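Local coordinates for RING finger protein unkempt homolog (Mus musculus, PDB 5ELH) that binds specific RNA sequences through clustered CCCH zinc fingers and represses translation, shaping the early morphology of cortical neurons in the embryo, at residues I46-N54 / S129-L137; R90-C101 / H117-R128. All coordinates share one frame; numbering follows the deposited sequence.

Interaction 1 of 2, residues I46-N54 / S129-L137; sequences IRRRDGTFN and SPVYDIREL. With SO4 (sulfate ion), chain G.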
loop_
_atom_site.group_PDB
_atom_site.type_symbol
_atom_site.label_atom_id
_atom_site.label_comp_id
_atom_site.label_asym_id
_atom_site.label_seq_id
_atom_site.Cartn_x
_atom_site.Cartn_y
_atom_site.Cartn_z
ATOM N N ILE A 46 -2.157 13.583 5.716
ATOM C CA ILE A 46 -0.817 13.794 5.184
ATOM C C ILE A 46 -0.190 14.986 5.894
ATOM O O ILE A 46 -0.815 16.043 5.985
ATOM C CB ILE A 46 -0.854 14.201 3.680
ATOM C CG1 ILE A 46 -1.714 13.249 2.839
ATOM C CG2 ILE A 46 0.555 14.300 3.109
ATOM C CD1 ILE A 46 -1.120 11.890 2.618
ATOM N N ARG A 47 1.027 14.822 6.392
ATOM C CA ARG A 47 1.796 15.957 6.910
ATOM C C ARG A 47 2.608 16.526 5.767
ATOM O O ARG A 47 3.501 15.864 5.237
ATOM C CB ARG A 47 2.718 15.533 8.061
ATOM C CG ARG A 47 3.582 16.677 8.619
ATOM C CD ARG A 47 4.596 16.195 9.655
ATOM N NE ARG A 47 5.528 17.261 10.048
ATOM C CZ ARG A 47 6.668 17.549 9.416
ATOM N NH1 ARG A 47 7.039 16.861 8.340
ATOM N NH2 ARG A 47 7.443 18.538 9.854
ATOM N N ARG A 48 2.279 17.751 5.368
ATOM C CA ARG A 48 3.046 18.460 4.357
ATOM C C ARG A 48 4.471 18.765 4.840
ATOM O O ARG A 48 4.756 18.752 6.035
ATOM C CB ARG A 48 2.345 19.773 4.013
ATOM C CG ARG A 48 1.450 19.760 2.791
ATOM C CD ARG A 48 0.353 18.749 2.843
ATOM N NE ARG A 48 0.473 17.825 1.722
ATOM C CZ ARG A 48 -0.467 17.569 0.809
ATOM N NH1 ARG A 48 -1.658 18.160 0.831
ATOM N NH2 ARG A 48 -0.196 16.690 -0.143
ATOM N N ARG A 49 5.359 19.045 3.892
ATOM C CA ARG A 49 6.744 19.395 4.191
ATOM C C ARG A 49 6.844 20.586 5.150
ATOM O O ARG A 49 7.752 20.633 5.984
ATOM C CB ARG A 49 7.492 19.696 2.891
ATOM C CG ARG A 49 9.001 19.790 3.035
ATOM C CD ARG A 49 9.701 19.871 1.673
ATOM N NE ARG A 49 10.269 18.584 1.258
ATOM C CZ ARG A 49 9.621 17.653 0.556
ATOM N NH1 ARG A 49 8.362 17.845 0.168
ATOM N NH2 ARG A 49 10.237 16.521 0.238
ATOM N N ASP A 50 5.914 21.536 5.044
ATOM C CA ASP A 50 5.930 22.712 5.915
ATOM C C ASP A 50 5.428 22.430 7.339
ATOM O O ASP A 50 5.414 23.320 8.183
ATOM C CB ASP A 50 5.152 23.881 5.291
ATOM C CG ASP A 50 3.672 23.578 5.076
ATOM O OD1 ASP A 50 3.136 22.644 5.689
ATOM O OD2 ASP A 50 3.030 24.306 4.288
ATOM N N GLY A 51 5.005 21.197 7.604
ATOM C CA GLY A 51 4.580 20.822 8.938
ATOM C C GLY A 51 3.078 20.874 9.180
ATOM O O GLY A 51 2.613 20.478 10.252
ATOM N N THR A 52 2.316 21.360 8.201
ATOM C CA THR A 52 0.863 21.438 8.335
ATOM C C THR A 52 0.233 20.183 7.732
ATOM O O THR A 52 0.816 19.562 6.855
ATOM C CB THR A 52 0.283 22.689 7.632
ATOM O OG1 THR A 52 0.493 22.588 6.219
ATOM C CG2 THR A 52 0.948 23.967 8.162
ATOM N N PHE A 53 -0.928 19.791 8.238
ATOM C CA PHE A 53 -1.664 18.643 7.696
ATOM C C PHE A 53 -2.453 19.057 6.467
ATOM O O PHE A 53 -2.863 20.210 6.356
ATOM C CB PHE A 53 -2.670 18.114 8.706
ATOM C CG PHE A 53 -2.062 17.302 9.812
ATOM C CD1 PHE A 53 -1.203 16.256 9.533
ATOM C CD2 PHE A 53 -2.364 17.585 11.128
ATOM C CE1 PHE A 53 -0.659 15.504 10.550
ATOM C CE2 PHE A 53 -1.815 16.846 12.149
ATOM C CZ PHE A 53 -0.958 15.806 11.860
ATOM N N ASN A 54 -2.719 18.109 5.568
ATOM C CA ASN A 54 -3.545 18.409 4.402
ATOM C C ASN A 54 -4.950 18.816 4.838
ATOM O O ASN A 54 -5.527 19.750 4.287
ATOM C CB ASN A 54 -3.566 17.256 3.396
ATOM C CG ASN A 54 -4.050 15.962 3.999
ATOM O OD1 ASN A 54 -3.952 15.749 5.212
ATOM N ND2 ASN A 54 -4.564 15.078 3.154
ATOM N N SER A 129 2.857 7.432 19.122
ATOM C CA SER A 129 2.879 8.833 19.480
ATOM C C SER A 129 2.098 9.580 18.417
ATOM O O SER A 129 2.137 9.212 17.241
ATOM C CB SER A 129 4.312 9.343 19.534
ATOM O OG SER A 129 5.094 8.552 20.413
ATOM N N PRO A 130 1.363 10.621 18.823
ATOM C CA PRO A 130 0.722 11.420 17.785
ATOM C C PRO A 130 1.720 12.088 16.843
ATOM O O PRO A 130 2.902 12.224 17.168
ATOM C CB PRO A 130 -0.071 12.467 18.582
ATOM C CG PRO A 130 0.355 12.340 19.988
ATOM C CD PRO A 130 0.917 10.994 20.174
ATOM N N VAL A 131 1.241 12.443 15.654
ATOM C CA VAL A 131 1.932 13.390 14.779
ATOM C C VAL A 131 1.154 14.692 14.915
ATOM O O VAL A 131 -0.065 14.696 14.797
ATOM C CB VAL A 131 1.917 12.937 13.306
ATOM C CG1 VAL A 131 2.364 14.070 12.363
ATOM C CG2 VAL A 131 2.794 11.713 13.117
ATOM N N TYR A 132 1.856 15.792 15.167
ATOM C CA TYR A 132 1.208 17.063 15.416
ATOM C C TYR A 132 1.450 18.023 14.253
ATOM O O TYR A 132 2.538 18.042 13.673
ATOM C CB TYR A 132 1.777 17.697 16.683
ATOM C CG TYR A 132 1.483 16.970 17.984
ATOM C CD1 TYR A 132 0.271 17.138 18.635
ATOM C CD2 TYR A 132 2.437 16.160 18.583
ATOM C CE1 TYR A 132 0.005 16.503 19.840
ATOM C CE2 TYR A 132 2.182 15.521 19.792
ATOM C CZ TYR A 132 0.966 15.702 20.414
ATOM O OH TYR A 132 0.694 15.068 21.609
ATOM N N ASP A 133 0.430 18.813 13.932
ATOM C CA ASP A 133 0.562 19.970 13.034
ATOM C C ASP A 133 1.503 20.995 13.694
ATOM O O ASP A 133 1.406 21.243 14.900
ATOM C CB ASP A 133 -0.824 20.579 12.808
ATOM C CG ASP A 133 -0.825 21.706 11.788
ATOM O OD1 ASP A 133 -0.249 22.776 12.077
ATOM O OD2 ASP A 133 -1.435 21.539 10.710
ATOM N N ILE A 134 2.416 21.571 12.916
ATOM C CA ILE A 134 3.375 22.540 13.445
ATOM C C ILE A 134 2.661 23.644 14.240
ATOM O O ILE A 134 3.196 24.146 15.238
ATOM C CB ILE A 134 4.276 23.149 12.327
ATOM C CG1 ILE A 134 5.343 24.093 12.912
ATOM C CG2 ILE A 134 3.434 23.880 11.301
ATOM C CD1 ILE A 134 6.376 23.407 13.778
ATOM N N ARG A 135 1.443 23.993 13.830
ATOM C CA ARG A 135 0.651 24.963 14.579
ATOM C C ARG A 135 0.344 24.483 15.990
ATOM O O ARG A 135 0.491 25.245 16.948
ATOM C CB ARG A 135 -0.643 25.297 13.853
ATOM C CG ARG A 135 -0.432 26.246 12.702
ATOM C CD ARG A 135 -1.628 26.293 11.793
ATOM N NE ARG A 135 -1.828 25.025 11.098
ATOM C CZ ARG A 135 -2.680 24.861 10.097
ATOM N NH1 ARG A 135 -3.415 25.885 9.689
ATOM N NH2 ARG A 135 -2.793 23.680 9.514
ATOM N N GLU A 136 -0.070 23.229 16.130
ATOM C CA GLU A 136 -0.413 22.728 17.456
ATOM C C GLU A 136 0.840 22.638 18.324
ATOM O O GLU A 136 0.791 22.900 19.531
ATOM C CB GLU A 136 -1.132 21.382 17.390
ATOM C CG GLU A 136 -1.741 21.007 18.732
ATOM C CD GLU A 136 -2.497 19.691 18.709
ATOM O OE1 GLU A 136 -2.651 19.107 17.613
ATOM O OE2 GLU A 136 -2.923 19.239 19.800
ATOM N N LEU A 137 1.966 22.288 17.714
ATOM C CA LEU A 137 3.233 22.271 18.439
ATOM C C LEU A 137 3.563 23.653 19.017
ATOM O O LEU A 137 4.103 23.759 20.123
ATOM C CB LEU A 137 4.373 21.776 17.541
ATOM C CG LEU A 137 4.319 20.299 17.136
ATOM C CD1 LEU A 137 5.381 19.986 16.093
ATOM C CD2 LEU A 137 4.495 19.386 18.351
HETATM S S SO4 G . 4.677 19.239 0.010
HETATM O O1 SO4 G . 4.308 20.633 0.242
HETATM O O2 SO4 G . 3.666 18.612 -0.836
HETATM O O3 SO4 G . 4.745 18.510 1.275
HETATM O O4 SO4 G . 5.977 19.190 -0.654
HETATM O O HOH W 1 4.272 18.808 11.904
#

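Interaction 2 of 2, residues R90-C101 / H117-R128; sequences RYHLRYYKTGIC and HCAFAHGPHDLR. With ZN (zinc ion), chain F.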
loop_
_atom_site.group_PDB
_atom_site.type_symbol
_atom_site.label_atom_id
_atom_site.label_comp_id
_atom_site.label_asym_id
_atom_site.label_seq_id
_atom_site.Cartn_x
_atom_site.Cartn_y
_atom_site.Cartn_z
ATOM N N ARG A 90 -10.555 9.304 13.101
ATOM C CA ARG A 90 -10.079 8.157 13.859
ATOM C C ARG A 90 -8.801 7.541 13.285
ATOM O O ARG A 90 -8.016 6.939 14.016
ATOM C CB ARG A 90 -11.197 7.115 13.952
ATOM C CG ARG A 90 -12.273 7.476 14.976
ATOM C CD ARG A 90 -13.521 6.598 14.876
ATOM N NE ARG A 90 -13.228 5.164 14.847
ATOM C CZ ARG A 90 -13.134 4.380 15.920
ATOM N NH1 ARG A 90 -13.291 4.883 17.142
ATOM N NH2 ARG A 90 -12.869 3.085 15.774
ATOM N N TYR A 91 -8.596 7.683 11.980
ATOM C CA TYR A 91 -7.418 7.123 11.320
ATOM C C TYR A 91 -6.451 8.221 10.883
ATOM O O TYR A 91 -5.558 7.999 10.065
ATOM C CB TYR A 91 -7.835 6.214 10.164
ATOM C CG TYR A 91 -8.618 5.035 10.696
ATOM C CD1 TYR A 91 -9.996 5.109 10.846
ATOM C CD2 TYR A 91 -7.974 3.885 11.124
ATOM C CE1 TYR A 91 -10.716 4.062 11.357
ATOM C CE2 TYR A 91 -8.681 2.833 11.638
ATOM C CZ TYR A 91 -10.057 2.923 11.758
ATOM O OH TYR A 91 -10.788 1.877 12.276
ATOM N N HIS A 92 -6.624 9.393 11.474
ATOM C CA HIS A 92 -5.742 10.533 11.230
ATOM C C HIS A 92 -4.395 10.320 11.924
ATOM O O HIS A 92 -4.321 9.692 12.997
ATOM C CB HIS A 92 -6.402 11.806 11.761
ATOM C CG HIS A 92 -5.914 13.071 11.123
ATOM N ND1 HIS A 92 -4.655 13.590 11.349
ATOM C CD2 HIS A 92 -6.534 13.941 10.291
ATOM C CE1 HIS A 92 -4.512 14.710 10.662
ATOM N NE2 HIS A 92 -5.642 14.952 10.023
ATOM N N LEU A 93 -3.340 10.834 11.299
ATOM C CA LEU A 93 -1.983 10.795 11.861
ATOM C C LEU A 93 -1.918 11.355 13.283
ATOM O O LEU A 93 -1.139 10.893 14.110
ATOM C CB LEU A 93 -1.016 11.565 10.953
ATOM C CG LEU A 93 -0.611 10.832 9.671
ATOM C CD1 LEU A 93 -0.035 11.801 8.642
ATOM C CD2 LEU A 93 0.376 9.718 9.987
ATOM N N ARG A 94 -2.781 12.321 13.567
ATOM C CA ARG A 94 -2.838 12.984 14.856
ATOM C C ARG A 94 -3.360 12.093 15.973
ATOM O O ARG A 94 -2.932 12.218 17.120
ATOM C CB ARG A 94 -3.738 14.217 14.747
ATOM C CG ARG A 94 -4.057 14.901 16.069
ATOM C CD ARG A 94 -2.802 15.416 16.747
ATOM N NE ARG A 94 -3.114 16.125 17.983
ATOM C CZ ARG A 94 -3.230 15.553 19.175
ATOM N NH1 ARG A 94 -3.063 14.238 19.316
ATOM N NH2 ARG A 94 -3.516 16.302 20.232
ATOM N N TYR A 95 -4.294 11.212 15.639
ATOM C CA TYR A 95 -5.071 10.502 16.654
ATOM C C TYR A 95 -5.026 8.974 16.626
ATOM O O TYR A 95 -5.209 8.340 17.669
ATOM C CB TYR A 95 -6.523 10.954 16.589
ATOM C CG TYR A 95 -6.743 12.348 17.106
ATOM C CD1 TYR A 95 -6.378 12.686 18.402
ATOM C CD2 TYR A 95 -7.326 13.327 16.308
ATOM C CE1 TYR A 95 -6.581 13.942 18.895
ATOM C CE2 TYR A 95 -7.532 14.608 16.794
ATOM C CZ TYR A 95 -7.150 14.910 18.087
ATOM O OH TYR A 95 -7.351 16.160 18.602
ATOM N N TYR A 96 -4.786 8.371 15.469
ATOM C CA TYR A 96 -4.836 6.910 15.363
ATOM C C TYR A 96 -3.938 6.218 16.396
ATOM O O TYR A 96 -2.744 6.497 16.488
ATOM C CB TYR A 96 -4.456 6.469 13.948
ATOM C CG TYR A 96 -4.477 4.980 13.720
ATOM C CD1 TYR A 96 -5.663 4.257 13.771
ATOM C CD2 TYR A 96 -3.310 4.298 13.427
ATOM C CE1 TYR A 96 -5.678 2.890 13.555
ATOM C CE2 TYR A 96 -3.314 2.932 13.209
ATOM C CZ TYR A 96 -4.499 2.237 13.269
ATOM O OH TYR A 96 -4.487 0.887 13.048
ATOM N N LYS A 97 -4.550 5.330 17.176
ATOM C CA LYS A 97 -3.867 4.536 18.212
ATOM C C LYS A 97 -3.034 5.352 19.199
ATOM O O LYS A 97 -2.022 4.858 19.704
ATOM C CB LYS A 97 -2.966 3.472 17.574
ATOM C CG LYS A 97 -3.674 2.536 16.605
ATOM C CD LYS A 97 -4.184 1.316 17.290
ATOM C CE LYS A 97 -4.923 0.429 16.320
ATOM N NZ LYS A 97 -5.519 -0.716 17.036
ATOM N N THR A 98 -3.465 6.576 19.499
ATOM C CA THR A 98 -2.739 7.435 20.442
ATOM C C THR A 98 -3.267 7.341 21.869
ATOM O O THR A 98 -2.641 7.853 22.796
ATOM C CB THR A 98 -2.785 8.913 20.008
ATOM O OG1 THR A 98 -4.141 9.358 19.949
ATOM C CG2 THR A 98 -2.144 9.074 18.652
ATOM N N GLY A 99 -4.419 6.696 22.037
ATOM C CA GLY A 99 -5.013 6.508 23.347
ATOM C C GLY A 99 -5.496 5.072 23.520
ATOM O O GLY A 99 -5.603 4.330 22.539
ATOM N N ILE A 100 -5.791 4.689 24.756
ATOM C CA ILE A 100 -6.234 3.328 25.066
ATOM C C ILE A 100 -7.756 3.183 24.921
ATOM O O ILE A 100 -8.519 3.978 25.469
ATOM C CB ILE A 100 -5.823 2.926 26.513
ATOM C CG1 ILE A 100 -4.303 3.016 26.690
ATOM C CG2 ILE A 100 -6.317 1.525 26.853
ATOM C CD1 ILE A 100 -3.507 2.038 25.835
ATOM N N CYS A 101 -8.192 2.160 24.190
ATOM C CA CYS A 101 -9.619 1.889 24.030
ATOM C C CYS A 101 -10.214 1.602 25.396
ATOM O O CYS A 101 -9.565 0.970 26.231
ATOM C CB CYS A 101 -9.841 0.677 23.116
ATOM S SG CYS A 101 -11.543 0.492 22.511
ATOM N N HIS A 117 -10.428 -3.619 13.444
ATOM C CA HIS A 117 -10.183 -2.309 12.850
ATOM C C HIS A 117 -10.161 -1.173 13.870
ATOM O O HIS A 117 -9.937 -0.028 13.495
ATOM C CB HIS A 117 -11.218 -1.992 11.765
ATOM C CG HIS A 117 -11.179 -2.935 10.603
ATOM N ND1 HIS A 117 -10.013 -3.519 10.157
ATOM C CD2 HIS A 117 -12.166 -3.408 9.807
ATOM C CE1 HIS A 117 -10.281 -4.305 9.132
ATOM N NE2 HIS A 117 -11.581 -4.259 8.901
ATOM N N CYS A 118 -10.381 -1.488 15.143
ATOM C CA CYS A 118 -10.498 -0.465 16.175
ATOM C C CYS A 118 -9.359 0.553 16.088
ATOM O O CYS A 118 -8.204 0.188 15.887
ATOM C CB CYS A 118 -10.515 -1.090 17.562
ATOM S SG CYS A 118 -10.674 0.157 18.850
ATOM N N ALA A 119 -9.706 1.826 16.235
ATOM C CA ALA A 119 -8.756 2.919 16.046
ATOM C C ALA A 119 -8.068 3.336 17.346
ATOM O O ALA A 119 -7.215 4.222 17.344
ATOM C CB ALA A 119 -9.458 4.126 15.398
ATOM N N PHE A 120 -8.439 2.698 18.451
ATOM C CA PHE A 120 -7.762 2.935 19.724
ATOM C C PHE A 120 -6.797 1.788 19.990
ATOM O O PHE A 120 -6.939 0.699 19.422
ATOM C CB PHE A 120 -8.774 3.062 20.869
ATOM C CG PHE A 120 -9.529 4.367 20.875
ATOM C CD1 PHE A 120 -10.625 4.554 20.048
ATOM C CD2 PHE A 120 -9.141 5.404 21.709
ATOM C CE1 PHE A 120 -11.322 5.745 20.054
ATOM C CE2 PHE A 120 -9.833 6.602 21.716
ATOM C CZ PHE A 120 -10.925 6.770 20.887
ATOM N N ALA A 121 -5.815 2.035 20.855
ATOM C CA ALA A 121 -4.831 1.016 21.201
ATOM C C ALA A 121 -5.359 0.077 22.270
ATOM O O ALA A 121 -5.949 0.505 23.261
ATOM C CB ALA A 121 -3.550 1.660 21.672
ATOM N N HIS A 122 -5.146 -1.213 22.054
ATOM C CA HIS A 122 -5.442 -2.216 23.059
ATOM C C HIS A 122 -4.119 -2.727 23.588
ATOM O O HIS A 122 -3.479 -3.576 22.971
ATOM C CB HIS A 122 -6.296 -3.332 22.460
ATOM C CG HIS A 122 -7.669 -2.878 22.076
ATOM N ND1 HIS A 122 -8.784 -3.160 22.836
ATOM C CD2 HIS A 122 -8.101 -2.124 21.037
ATOM C CE1 HIS A 122 -9.848 -2.618 22.268
ATOM N NE2 HIS A 122 -9.459 -1.977 21.180
ATOM N N GLY A 123 -3.708 -2.169 24.724
ATOM C CA GLY A 123 -2.409 -2.443 25.307
ATOM C C GLY A 123 -1.429 -1.319 25.002
ATOM O O GLY A 123 -1.456 -0.767 23.902
ATOM N N PRO A 124 -0.558 -0.969 25.968
ATOM C CA PRO A 124 0.450 0.070 25.724
ATOM C C PRO A 124 1.419 -0.264 24.587
ATOM O O PRO A 124 2.039 0.642 24.029
ATOM C CB PRO A 124 1.211 0.141 27.050
ATOM C CG PRO A 124 0.264 -0.364 28.061
ATOM C CD PRO A 124 -0.540 -1.420 27.372
ATOM N N HIS A 125 1.549 -1.544 24.256
ATOM C CA HIS A 125 2.411 -1.967 23.155
ATOM C C HIS A 125 1.842 -1.532 21.815
ATOM O O HIS A 125 2.555 -1.490 20.812
ATOM C CB HIS A 125 2.547 -3.486 23.156
ATOM C CG HIS A 125 1.273 -4.195 22.819
ATOM N ND1 HIS A 125 0.186 -4.215 23.667
ATOM C CD2 HIS A 125 0.906 -4.897 21.721
ATOM C CE1 HIS A 125 -0.793 -4.904 23.108
ATOM N NE2 HIS A 125 -0.383 -5.326 21.925
ATOM N N ASP A 126 0.548 -1.227 21.800
ATOM C CA ASP A 126 -0.162 -0.917 20.566
ATOM C C ASP A 126 -0.277 0.587 20.374
ATOM O O ASP A 126 -0.860 1.040 19.399
ATOM C CB ASP A 126 -1.558 -1.554 20.600
ATOM C CG ASP A 126 -2.241 -1.588 19.238
ATOM O OD1 ASP A 126 -1.549 -1.604 18.197
ATOM O OD2 ASP A 126 -3.490 -1.613 19.210
ATOM N N LEU A 127 0.281 1.366 21.302
ATOM C CA LEU A 127 0.213 2.826 21.205
ATOM C C LEU A 127 1.218 3.369 20.201
ATOM O O LEU A 127 2.283 2.791 20.001
ATOM C CB LEU A 127 0.496 3.468 22.560
ATOM C CG LEU A 127 -0.591 3.332 23.620
ATOM C CD1 LEU A 127 -0.026 3.650 25.000
ATOM C CD2 LEU A 127 -1.760 4.245 23.293
ATOM N N ARG A 128 0.865 4.472 19.556
ATOM C CA ARG A 128 1.838 5.264 18.821
ATOM C C ARG A 128 1.776 6.690 19.331
ATOM O O ARG A 128 0.776 7.108 19.914
ATOM C CB ARG A 128 1.573 5.228 17.312
ATOM C CG ARG A 128 0.182 5.652 16.908
ATOM C CD ARG A 128 -0.019 5.492 15.410
ATOM N NE ARG A 128 0.596 6.583 14.662
ATOM C CZ ARG A 128 0.030 7.770 14.444
ATOM N NH1 ARG A 128 -1.178 8.050 14.913
ATOM N NH2 ARG A 128 0.691 8.694 13.763
HETATM ZN ZN ZN F . -11.240 -1.003 20.817
HETATM O O HOH W 2 -6.988 -0.389 13.422
HETATM O O HOH W 3 -6.885 -2.559 16.134
HETATM O O HOH W 4 -3.151 -2.858 16.037
HETATM O O HOH W 5 0.163 8.330 22.335
#

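Interaction 1 of 2, residues I46-N54 / S129-L137
Asp133 OD2 is gripped across the contact by the backbone N of Phe53, at 3.1 Å, and within its own segment by NH2 of Arg135, the two donors reaching it from opposite faces of the carboxylate plane. Asp133 is the N-cap of helix 134-142, which is docked here on a turn in residues 46-54, part of the long loop between helix 3-10 and helix 87-90: OD1 accepts the capping bond from Arg135 N on its anti lone pair. Its CG stands anti to the backbone N (chi1 -175°), which carries the carboxylate back to the helix start and against the chain at Thr52 and Phe53. Arg135 adds a side-on salt bridge, NE to OD1 and NH2 to OD2; Thr52 CG2 sits over one face of its guanidinium, with NH2 3.7 Å from Thr52 CB. Both carboxylate oxygens thus hold two donors each, which fixes the rotation of the group and probably favours its charged form.

The first helical amide, Ile134 N, bonds to Gly51 O at 2.9 Å. Gly51 closes a type I turn begun at Arg48, with a left-handed backbone (phi 97°) at which a CB would crowd both Asp50 O and Ile134 CB. Asp50 OD1 braces the turn: it accepts from Thr52 N, which makes an Asx turn, and also from Thr52 OG1. Beyond it the Phe53 ring slides past Asp133, CD2 lying 3.8 Å from Asp133 CB, while its rim atom CZ points at Val131 O and also touches Val131 CG1. His92 meets this ring edge-to-face. One water ties the segments together, accepting from Arg47 NE at 2.7 Å and donating to Gly51 O and Tyr132 O.

Interaction 2 of 2, residues R90-C101 / H117-R128
Arg128 lays its guanidinium edge-on against two backbone carbonyls of the 90-101 segment in the third CCCH zinc finger of this three-finger chain. NH1 and NH2 fork onto Leu93 O, and NH1 also meets Tyr96 O at 2.7 Å, in the carbonyl plane on a lone pair. Its CG sits between backbone N and carbonyl carbon (chi1 55°), and a bend at chi3 (-79°) turns the head toward these carbonyls, at the start of the type II turn Tyr95-Thr98. An alanine here would remove all three bonds and is likely to leave both carbonyls without this partner and the turn less firmly held.

Lys97 bends at chi2, then runs straight, lying over the Tyr96 ring with CG and bringing NZ to Cys118 O, Phe120 O and Asp126 OD2, each at 3.1 Å, the last a salt bridge. Ala119 CB rests on the face of the Tyr91 ring and on one face of the Arg90 guanidinium.

A single bridge of Ile100 with Ala121 leads to the metal. Cys101 SG, Cys118 SG and His122 NE2 bind zinc at 2.3, 2.4 and 2.1 Å, Cys111 completing the site. Cys101 CB lies over the His122 ring. With little regular secondary structure, this part of the finger is held by zinc, backbone bonds such as Cys101 N to Ala121 O, and cationic side chains gripping carbonyls, alongside apolar packing.

From the N terminus, the chain passes helix 3-10 and reaches residues 46-54, then goes through helix 87-90 to residues 90-101. Interaction 2 closes the short loop back to residues 117-128, around the third zinc site of the chain. Directly afterwards residues 129-137 return to 46-54, so interaction 1 closes a much longer loop within which interaction 2 is nested. The two meet where Val131 N probably bonds to Leu93 O and where Glu136 pairs with Arg94; Pro130 and Tyr132 also pack on Arg94. Together they tie the zinc finger and C-terminal helix 134-142 to the loop that follows helix 3-10, whose side chains also touch interaction 2.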